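Local coordinates for putative outer membrane protein (LpxR) (Salmonella typhimurium, PDB 3FID), which probably removes acyl chains from lipid A as a lipopolysaccharide-modifying beta-barrel enzyme of the outer membrane, and binds zinc ions in the crystal, at residues S61-N66 and K74-F79; K69-K74 and T238-M243; G159-F164 and N189-N194. All blocks are in the same frame, centred on the assembly; numbering follows the deposited sequence.

Contact 1 (S61-N66 and K74-F79)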
loop_
_atom_site.group_PDB
_atom_site.type_symbol
_atom_site.label_atom_id
_atom_site.label_comp_id
_atom_site.label_asym_id
_atom_site.label_seq_id
_atom_site.Cartn_x
_atom_site.Cartn_y
_atom_site.Cartn_z
ATOM N N SER A 61 11.696 -7.315 -1.932
ATOM C CA SER A 61 12.525 -8.339 -2.625
ATOM C C SER A 61 13.494 -7.662 -3.615
ATOM O O SER A 61 13.159 -6.606 -4.180
ATOM C CB SER A 61 11.609 -9.318 -3.379
ATOM O OG SER A 61 12.374 -10.324 -4.071
ATOM N N PRO A 62 14.700 -8.270 -3.835
ATOM C CA PRO A 62 15.511 -7.905 -5.014
ATOM C C PRO A 62 14.746 -8.289 -6.293
ATOM O O PRO A 62 13.761 -9.042 -6.228
ATOM C CB PRO A 62 16.775 -8.793 -4.911
ATOM C CG PRO A 62 16.648 -9.604 -3.699
ATOM C CD PRO A 62 15.318 -9.323 -3.017
ATOM N N SER A 63 15.218 -7.824 -7.438
ATOM C CA SER A 63 14.493 -8.024 -8.690
ATOM C C SER A 63 15.258 -8.953 -9.615
ATOM O O SER A 63 16.491 -9.072 -9.499
ATOM C CB SER A 63 14.226 -6.676 -9.385
ATOM O OG SER A 63 13.275 -5.904 -8.660
ATOM N N GLY A 64 14.525 -9.613 -10.508
ATOM C CA GLY A 64 15.114 -10.459 -11.544
ATOM C C GLY A 64 16.042 -11.560 -11.050
ATOM O O GLY A 64 15.697 -12.353 -10.161
ATOM N N ALA A 65 17.235 -11.598 -11.631
ATOM C CA ALA A 65 18.193 -12.659 -11.331
ATOM C C ALA A 65 18.772 -12.512 -9.920
ATOM O O ALA A 65 19.209 -13.506 -9.335
ATOM C CB ALA A 65 19.295 -12.694 -12.389
ATOM N N ASN A 66 18.735 -11.297 -9.350
ATOM C CA ASN A 66 19.220 -11.095 -7.982
ATOM C C ASN A 66 18.441 -11.924 -6.946
ATOM O O ASN A 66 18.976 -12.217 -5.888
ATOM C CB ASN A 66 19.261 -9.607 -7.585
ATOM C CG ASN A 66 20.264 -8.814 -8.397
ATOM O OD1 ASN A 66 21.253 -9.357 -8.877
ATOM N ND2 ASN A 66 20.037 -7.530 -8.521
ATOM N N LYS A 74 24.785 -5.542 -3.973
ATOM C CA LYS A 74 24.960 -4.088 -3.958
ATOM C C LYS A 74 24.295 -3.524 -5.202
ATOM O O LYS A 74 24.469 -4.065 -6.289
ATOM C CB LYS A 74 26.440 -3.714 -3.963
ATOM C CG LYS A 74 26.704 -2.248 -3.625
ATOM C CD LYS A 74 26.519 -2.007 -2.128
ATOM C CE LYS A 74 26.834 -0.533 -1.720
ATOM N NZ LYS A 74 27.118 -0.359 -0.230
ATOM N N GLY A 75 23.519 -2.451 -5.056
ATOM C CA GLY A 75 22.765 -1.939 -6.218
ATOM C C GLY A 75 21.312 -2.385 -6.331
ATOM O O GLY A 75 20.567 -1.873 -7.173
ATOM N N ASP A 76 20.883 -3.320 -5.484
ATOM C CA ASP A 76 19.465 -3.747 -5.484
ATOM C C ASP A 76 19.025 -3.848 -4.032
ATOM O O ASP A 76 19.859 -3.969 -3.114
ATOM C CB ASP A 76 19.282 -5.103 -6.211
ATOM C CG ASP A 76 17.826 -5.379 -6.662
ATOM O OD1 ASP A 76 16.879 -4.610 -6.345
ATOM O OD2 ASP A 76 17.629 -6.418 -7.338
ATOM N N ARG A 77 17.720 -3.758 -3.792
ATOM C CA ARG A 77 17.259 -3.893 -2.421
ATOM C C ARG A 77 17.517 -5.310 -1.909
ATOM O O ARG A 77 17.463 -6.291 -2.657
ATOM C CB ARG A 77 15.777 -3.461 -2.254
ATOM C CG ARG A 77 14.780 -4.317 -2.948
ATOM C CD ARG A 77 13.496 -3.508 -3.271
ATOM N NE ARG A 77 12.920 -2.895 -2.101
ATOM C CZ ARG A 77 12.184 -1.784 -2.095
ATOM N NH1 ARG A 77 11.962 -1.080 -3.210
ATOM N NH2 ARG A 77 11.732 -1.333 -0.942
ATOM N N ALA A 78 17.831 -5.400 -0.621
ATOM C CA ALA A 78 17.903 -6.671 0.073
ATOM C C ALA A 78 16.484 -7.202 0.303
ATOM O O ALA A 78 15.534 -6.410 0.315
ATOM C CB ALA A 78 18.564 -6.449 1.425
ATOM N N PHE A 79 16.346 -8.510 0.547
ATOM C CA PHE A 79 15.100 -9.041 1.115
ATOM C C PHE A 79 14.790 -8.325 2.454
ATOM O O PHE A 79 15.687 -8.078 3.281
ATOM C CB PHE A 79 15.168 -10.569 1.298
ATOM C CG PHE A 79 14.923 -11.359 0.023
ATOM C CD1 PHE A 79 13.623 -11.536 -0.476
ATOM C CD2 PHE A 79 15.982 -11.929 -0.671
ATOM C CE1 PHE A 79 13.396 -12.263 -1.667
ATOM C CE2 PHE A 79 15.787 -12.675 -1.863
ATOM C CZ PHE A 79 14.508 -12.847 -2.370
HETATM O O HOH W 1 14.095 -5.048 -6.336
#

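Contact 2 (K69-K74 and T238-M243)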
loop_
_atom_site.group_PDB
_atom_site.type_symbol
_atom_site.label_atom_id
_atom_site.label_comp_id
_atom_site.label_asym_id
_atom_site.label_seq_id
_atom_site.Cartn_x
_atom_site.Cartn_y
_atom_site.Cartn_z
ATOM N N LYS A 69 20.335 -15.177 -5.894
ATOM C CA LYS A 69 21.721 -15.116 -5.390
ATOM C C LYS A 69 21.801 -15.424 -3.882
ATOM O O LYS A 69 20.819 -15.238 -3.165
ATOM C CB LYS A 69 22.373 -13.768 -5.772
ATOM C CG LYS A 69 22.567 -13.681 -7.284
ATOM C CD LYS A 69 22.889 -12.309 -7.801
ATOM C CE LYS A 69 23.196 -12.384 -9.308
ATOM N NZ LYS A 69 23.049 -11.062 -10.013
ATOM N N PRO A 70 22.971 -15.909 -3.401
ATOM C CA PRO A 70 23.062 -16.356 -2.010
ATOM C C PRO A 70 22.941 -15.225 -1.005
ATOM O O PRO A 70 22.505 -15.466 0.122
ATOM C CB PRO A 70 24.477 -16.975 -1.904
ATOM C CG PRO A 70 25.006 -17.061 -3.257
ATOM C CD PRO A 70 24.238 -16.114 -4.139
ATOM N N GLU A 71 23.362 -14.016 -1.392
ATOM C CA GLU A 71 23.306 -12.848 -0.492
ATOM C C GLU A 71 22.737 -11.630 -1.212
ATOM O O GLU A 71 22.494 -11.670 -2.425
ATOM C CB GLU A 71 24.699 -12.522 0.057
ATOM C CG GLU A 71 25.296 -13.659 0.850
ATOM C CD GLU A 71 26.750 -13.456 1.156
ATOM O OE1 GLU A 71 27.113 -13.578 2.353
ATOM O OE2 GLU A 71 27.519 -13.168 0.202
ATOM N N ALA A 72 22.526 -10.556 -0.458
ATOM C CA ALA A 72 22.090 -9.293 -1.048
ATOM C C ALA A 72 23.106 -8.858 -2.097
ATOM O O ALA A 72 24.279 -9.241 -2.025
ATOM C CB ALA A 72 21.922 -8.226 0.018
ATOM N N VAL A 73 22.640 -8.083 -3.072
ATOM C CA VAL A 73 23.466 -7.592 -4.180
ATOM C C VAL A 73 23.566 -6.064 -4.031
ATOM O O VAL A 73 22.548 -5.359 -3.969
ATOM C CB VAL A 73 22.828 -7.964 -5.564
ATOM C CG1 VAL A 73 23.531 -7.271 -6.712
ATOM C CG2 VAL A 73 22.868 -9.472 -5.793
ATOM N N LYS A 74 24.785 -5.542 -3.973
ATOM C CA LYS A 74 24.960 -4.088 -3.958
ATOM C C LYS A 74 24.295 -3.524 -5.202
ATOM O O LYS A 74 24.469 -4.065 -6.289
ATOM C CB LYS A 74 26.440 -3.714 -3.963
ATOM C CG LYS A 74 26.704 -2.248 -3.625
ATOM C CD LYS A 74 26.519 -2.007 -2.128
ATOM C CE LYS A 74 26.834 -0.533 -1.720
ATOM N NZ LYS A 74 27.118 -0.359 -0.230
ATOM N N THR A 238 22.206 -5.098 6.047
ATOM C CA THR A 238 21.925 -6.536 5.874
ATOM C C THR A 238 22.572 -7.399 6.974
ATOM O O THR A 238 23.595 -7.012 7.529
ATOM C CB THR A 238 22.475 -7.054 4.537
ATOM O OG1 THR A 238 23.896 -6.793 4.481
ATOM C CG2 THR A 238 21.755 -6.382 3.339
ATOM N N LEU A 239 21.984 -8.571 7.247
ATOM C CA LEU A 239 22.407 -9.432 8.381
ATOM C C LEU A 239 23.844 -9.963 8.298
ATOM O O LEU A 239 24.576 -9.935 9.291
ATOM C CB LEU A 239 21.469 -10.638 8.517
ATOM C CG LEU A 239 20.159 -10.480 9.271
ATOM C CD1 LEU A 239 19.388 -11.811 9.176
ATOM C CD2 LEU A 239 20.428 -10.109 10.736
ATOM N N GLN A 240 24.224 -10.430 7.110
ATOM C CA GLN A 240 25.488 -11.129 6.878
ATOM C C GLN A 240 26.534 -10.318 6.118
ATOM O O GLN A 240 27.702 -10.282 6.523
ATOM C CB GLN A 240 25.243 -12.418 6.132
ATOM C CG GLN A 240 24.386 -13.409 6.874
ATOM C CD GLN A 240 24.191 -14.627 6.042
ATOM O OE1 GLN A 240 24.308 -14.580 4.816
ATOM N NE2 GLN A 240 23.901 -15.738 6.687
ATOM N N THR A 241 26.146 -9.677 5.019
ATOM C CA THR A 241 27.101 -8.800 4.313
ATOM C C THR A 241 27.271 -7.456 5.001
ATOM O O THR A 241 28.185 -6.695 4.661
ATOM C CB THR A 241 26.742 -8.590 2.823
ATOM O OG1 THR A 241 25.358 -8.210 2.692
ATOM C CG2 THR A 241 26.978 -9.861 2.032
ATOM N N LYS A 242 26.383 -7.135 5.939
ATOM C CA LYS A 242 26.476 -5.889 6.726
ATOM C C LYS A 242 26.604 -4.607 5.896
ATOM O O LYS A 242 27.385 -3.711 6.230
ATOM C CB LYS A 242 27.624 -5.966 7.749
ATOM C CG LYS A 242 27.412 -7.033 8.797
ATOM C CD LYS A 242 28.564 -7.078 9.786
ATOM C CE LYS A 242 28.293 -8.131 10.842
ATOM N NZ LYS A 242 28.033 -9.455 10.200
ATOM N N MET A 243 25.825 -4.507 4.824
ATOM C CA MET A 243 25.895 -3.310 3.991
ATOM C C MET A 243 24.525 -2.686 3.830
ATOM O O MET A 243 23.511 -3.348 4.051
ATOM C CB MET A 243 26.494 -3.621 2.623
ATOM C CG MET A 243 25.774 -4.676 1.818
ATOM S SD MET A 243 26.466 -4.808 0.161
ATOM C CE MET A 243 25.683 -6.306 -0.428
#

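Contact 3 (G159-F164 and N189-N194)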
loop_
_atom_site.group_PDB
_atom_site.type_symbol
_atom_site.label_atom_id
_atom_site.label_comp_id
_atom_site.label_asym_id
_atom_site.label_seq_id
_atom_site.Cartn_x
_atom_site.Cartn_y
_atom_site.Cartn_z
ATOM N N GLY A 159 -27.440 10.965 -9.793
ATOM C CA GLY A 159 -27.082 9.850 -8.891
ATOM C C GLY A 159 -25.631 9.354 -9.006
ATOM O O GLY A 159 -25.234 8.431 -8.289
ATOM N N VAL A 160 -24.834 9.948 -9.897
ATOM C CA VAL A 160 -23.389 9.642 -9.965
ATOM C C VAL A 160 -22.643 10.835 -9.368
ATOM O O VAL A 160 -22.795 11.974 -9.846
ATOM C CB VAL A 160 -22.880 9.364 -11.428
ATOM C CG1 VAL A 160 -21.359 9.025 -11.464
ATOM C CG2 VAL A 160 -23.669 8.220 -12.095
ATOM N N ASN A 161 -21.849 10.576 -8.323
ATOM C CA ASN A 161 -21.003 11.574 -7.706
ATOM C C ASN A 161 -19.618 11.547 -8.368
ATOM O O ASN A 161 -19.044 10.467 -8.541
ATOM C CB ASN A 161 -20.915 11.269 -6.201
ATOM C CG ASN A 161 -20.070 12.266 -5.434
ATOM O OD1 ASN A 161 -18.850 12.075 -5.277
ATOM N ND2 ASN A 161 -20.705 13.338 -4.943
ATOM N N VAL A 162 -19.091 12.714 -8.752
ATOM C CA VAL A 162 -17.765 12.811 -9.394
ATOM C C VAL A 162 -16.963 13.839 -8.633
ATOM O O VAL A 162 -17.488 14.897 -8.321
ATOM C CB VAL A 162 -17.822 13.158 -10.934
ATOM C CG1 VAL A 162 -18.896 12.352 -11.629
ATOM C CG2 VAL A 162 -18.096 14.641 -11.171
ATOM N N GLY A 163 -15.714 13.516 -8.273
ATOM C CA GLY A 163 -14.947 14.376 -7.392
ATOM C C GLY A 163 -13.467 14.472 -7.728
ATOM O O GLY A 163 -12.940 13.656 -8.471
ATOM N N PHE A 164 -12.823 15.494 -7.174
ATOM C CA PHE A 164 -11.390 15.784 -7.355
ATOM C C PHE A 164 -10.844 15.928 -5.952
ATOM O O PHE A 164 -11.372 16.709 -5.157
ATOM C CB PHE A 164 -11.209 17.091 -8.150
ATOM C CG PHE A 164 -9.790 17.621 -8.180
ATOM C CD1 PHE A 164 -8.754 16.881 -8.766
ATOM C CD2 PHE A 164 -9.501 18.901 -7.648
ATOM C CE1 PHE A 164 -7.447 17.379 -8.802
ATOM C CE2 PHE A 164 -8.207 19.412 -7.685
ATOM C CZ PHE A 164 -7.173 18.644 -8.267
ATOM N N ASN A 189 -21.316 6.016 -6.792
ATOM C CA ASN A 189 -22.657 6.360 -6.276
ATOM C C ASN A 189 -22.687 6.795 -4.822
ATOM O O ASN A 189 -23.761 6.988 -4.250
ATOM C CB ASN A 189 -23.672 5.244 -6.581
ATOM C CG ASN A 189 -23.413 3.983 -5.808
ATOM O OD1 ASN A 189 -22.329 3.791 -5.251
ATOM N ND2 ASN A 189 -24.413 3.107 -5.756
ATOM N N ASP A 190 -21.515 6.997 -4.209
ATOM C CA ASP A 190 -21.498 7.470 -2.844
ATOM C C ASP A 190 -20.466 8.562 -2.608
ATOM O O ASP A 190 -19.270 8.342 -2.795
ATOM C CB ASP A 190 -21.304 6.317 -1.832
ATOM C CG ASP A 190 -21.458 6.789 -0.396
ATOM O OD1 ASP A 190 -20.503 6.671 0.414
ATOM O OD2 ASP A 190 -22.539 7.334 -0.068
ATOM N N LYS A 191 -20.940 9.734 -2.186
ATOM C CA LYS A 191 -20.076 10.895 -1.919
ATOM C C LYS A 191 -18.964 10.619 -0.876
ATOM O O LYS A 191 -17.802 11.035 -1.072
ATOM C CB LYS A 191 -20.932 12.116 -1.498
ATOM C CG LYS A 191 -20.126 13.254 -0.868
ATOM C CD LYS A 191 -21.043 14.394 -0.350
ATOM C CE LYS A 191 -20.218 15.603 0.063
ATOM N NZ LYS A 191 -19.854 16.433 -1.111
ATOM N N THR A 192 -19.316 9.937 0.224
ATOM C CA THR A 192 -18.368 9.706 1.329
ATOM C C THR A 192 -17.255 8.740 0.858
ATOM O O THR A 192 -16.061 9.000 1.063
ATOM C CB THR A 192 -19.080 9.117 2.579
ATOM O OG1 THR A 192 -20.095 10.033 3.030
ATOM C CG2 THR A 192 -18.068 8.902 3.729
ATOM N N PHE A 193 -17.681 7.632 0.245
ATOM C CA PHE A 193 -16.758 6.607 -0.254
ATOM C C PHE A 193 -15.833 7.195 -1.327
ATOM O O PHE A 193 -14.626 6.932 -1.335
ATOM C CB PHE A 193 -17.548 5.390 -0.780
ATOM C CG PHE A 193 -16.673 4.205 -1.252
ATOM C CD1 PHE A 193 -15.460 3.880 -0.606
ATOM C CD2 PHE A 193 -17.099 3.397 -2.313
ATOM C CE1 PHE A 193 -14.677 2.777 -1.045
ATOM C CE2 PHE A 193 -16.341 2.302 -2.727
ATOM C CZ PHE A 193 -15.116 2.007 -2.105
ATOM N N ASN A 194 -16.391 8.025 -2.206
ATOM C CA ASN A 194 -15.555 8.626 -3.253
ATOM C C ASN A 194 -14.342 9.397 -2.741
ATOM O O ASN A 194 -13.290 9.372 -3.401
ATOM C CB ASN A 194 -16.385 9.528 -4.174
ATOM C CG ASN A 194 -17.098 8.756 -5.255
ATOM O OD1 ASN A 194 -16.987 7.526 -5.358
ATOM N ND2 ASN A 194 -17.865 9.482 -6.081
HETATM O O HOH W 2 -17.204 12.852 -2.859
HETATM O O HOH W 3 -21.085 16.211 -3.628
#

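Contact 1 (S61-N66 and K74-F79)
Asp-76 reaches across its own loop to residues 61-66 and makes both its direct bonds to them through one carboxylate oxygen. Its OD2 accepts two nearly straight bonds: Ser-63 N comes in on the syn side at 2.8 Å, and Asn-66 ND2 arrives on the anti side, 2.9 Å from the same OD2. With CG anti to its own backbone N (chi1 -161°), Asp-76 directs the carboxylate at the 61-66 arm, and the two donors on different sides of OD2 should restrain its rotation. The Asn-66 amide is turned 58° from the carboxylate plane, yet OD2 still lies in the amide plane; the OD1 of Asn-66 is used by Lys-69. The other oxygen, Asp-76 OD1, takes a bond from a water that also donates to Ser-61 O and accepts from Ser-63 OG, and this hydroxyl is in turn bonded to Gly-31 N.

Nearer strand 80-94, Pro-62 sets its CD over the centre of one face of the Phe-79 ring, 3.4 Å from the centroid and 5° off the normal, a CH-pi contact in which the two side chains cross at about a right angle. Beside it, Ser-61 OG lies 3.3 Å from Phe-79 CE1 and bonds to Pro-62 O on an in-plane lone pair. The aliphatic part of Arg-77 packs on Ser-61, with CG 3.1 Å from Ser-61 O, while its guanidinium goes on to salt bridges with Asp-32 and Glu-278. This is a long loop between neighbouring antiparallel strands of an outer-membrane beta-barrel, 49-60 and 80-94, folded back on itself beside the zinc site of Asp-10 and Thr-34.

Contact 2 (K69-K74 and T238-M243)
Met-243 stretches its thioether across to Ala-72 and Lys-74, joining two long connections of the outer-membrane beta-barrel: the one between strands 49-60 and 80-94, and the one leading from helix 232-235 to strand 251-263. Its methyl CE comes within 3.6 Å of Ala-72 O, and its sulfur SD lies 3.6 Å from Lys-74 CD. Although CG starts between the backbone N and the carbonyl carbon (chi1 58°), the chain is extended beyond it and carries the methyl to the facing loop. The bend of Lys-74 at chi2 brings CD against the sulfur, the two chains crossing at a slant, and its NZ continues to the carbonyl of Glu-244. Next to this pair, the methyl of Ala-72 meets Thr-238 CG2, whereas Thr-241 CG2 rests against the carboxylate of Glu-71, 3.7 Å from CD.

One shell further out, hydroxyl bonds and the backbone bond from Thr-238 N to Met-243 O help hold the 238-243 turn. Thr-238 OG1 accepts from Met-243 N and donates to Thr-241 OG1, which is also bonded to Asp-135. That aspartate, in neither segment, takes Ala-72 N and Gln-240 N as well and so bonds to both loops. Within the turn, Thr-238 OG1 and Thr-241 OG1 are 2.7 Å apart.

Contact 3 (G159-F164 and N189-N194)
Gly-159 opens the contact with its carbonyl: Gly-159 O lies 3.9 Å from Asn-189 CA, at the turn that leads into strand 160-173. Two residues on, Asn-161 makes the main crossing. Its CG, anti to the backbone N (chi1 -179°), places the amide between Lys-191 and Asn-194 of the short helix 191-194. Asn-194 ND2 donates to Asn-161 OD1 at 2.9 Å, meeting a lone pair in the carbonyl plane, and the two side chains run past each other in opposite directions with their amide planes 44° apart. The same OD1 accepts from a water that also donates to Lys-191 O. Asn-161 ND2 packs 3.7 Å from Lys-191 CB and bonds to Asp-156; it also donates weakly to a second water, which accepts a firmer bond from Lys-191 NZ. The Asn-161 backbone pairs with Gly-188, then Val-162 with Ile-155 and Gly-163 with Ala-186.

The helix starts on an N-cap: Asp-190 OD1 accepts from Phe-193 N, and also from Thr-210 and Gln-211. Both ends of the buried Asn-161 amide have partners, the oxygen on the helix side and the nitrogen chiefly at Asp-156, so across this contact amide and water-mediated bonds, more than apolar side chains, join the helix to strand 160-173.

Contacts 1 and 2 are neighbours, their centres 10 Å apart, and share Lys-74; along the chain their segments alternate. Ala-78 CB of contact 1 meets Thr-238 CG2 of contact 2 at 3.7 Å. The same 61-79 loop folds on itself in contact 1 and packs against the 238-243 turn in contact 2. Contact 1 lies closer to the metal: the side chain of Ser-61 is about 6 Å from a bound zinc ion. Contact 3 sits on the opposite side of the chain's centre, its centre about 41 Å from that of contact 1 and 48 Å from that of contact 2. It is nested within the chain segment that contact 2 closes, and the Val-162 side chain comes within about 7 Å of a bound detergent.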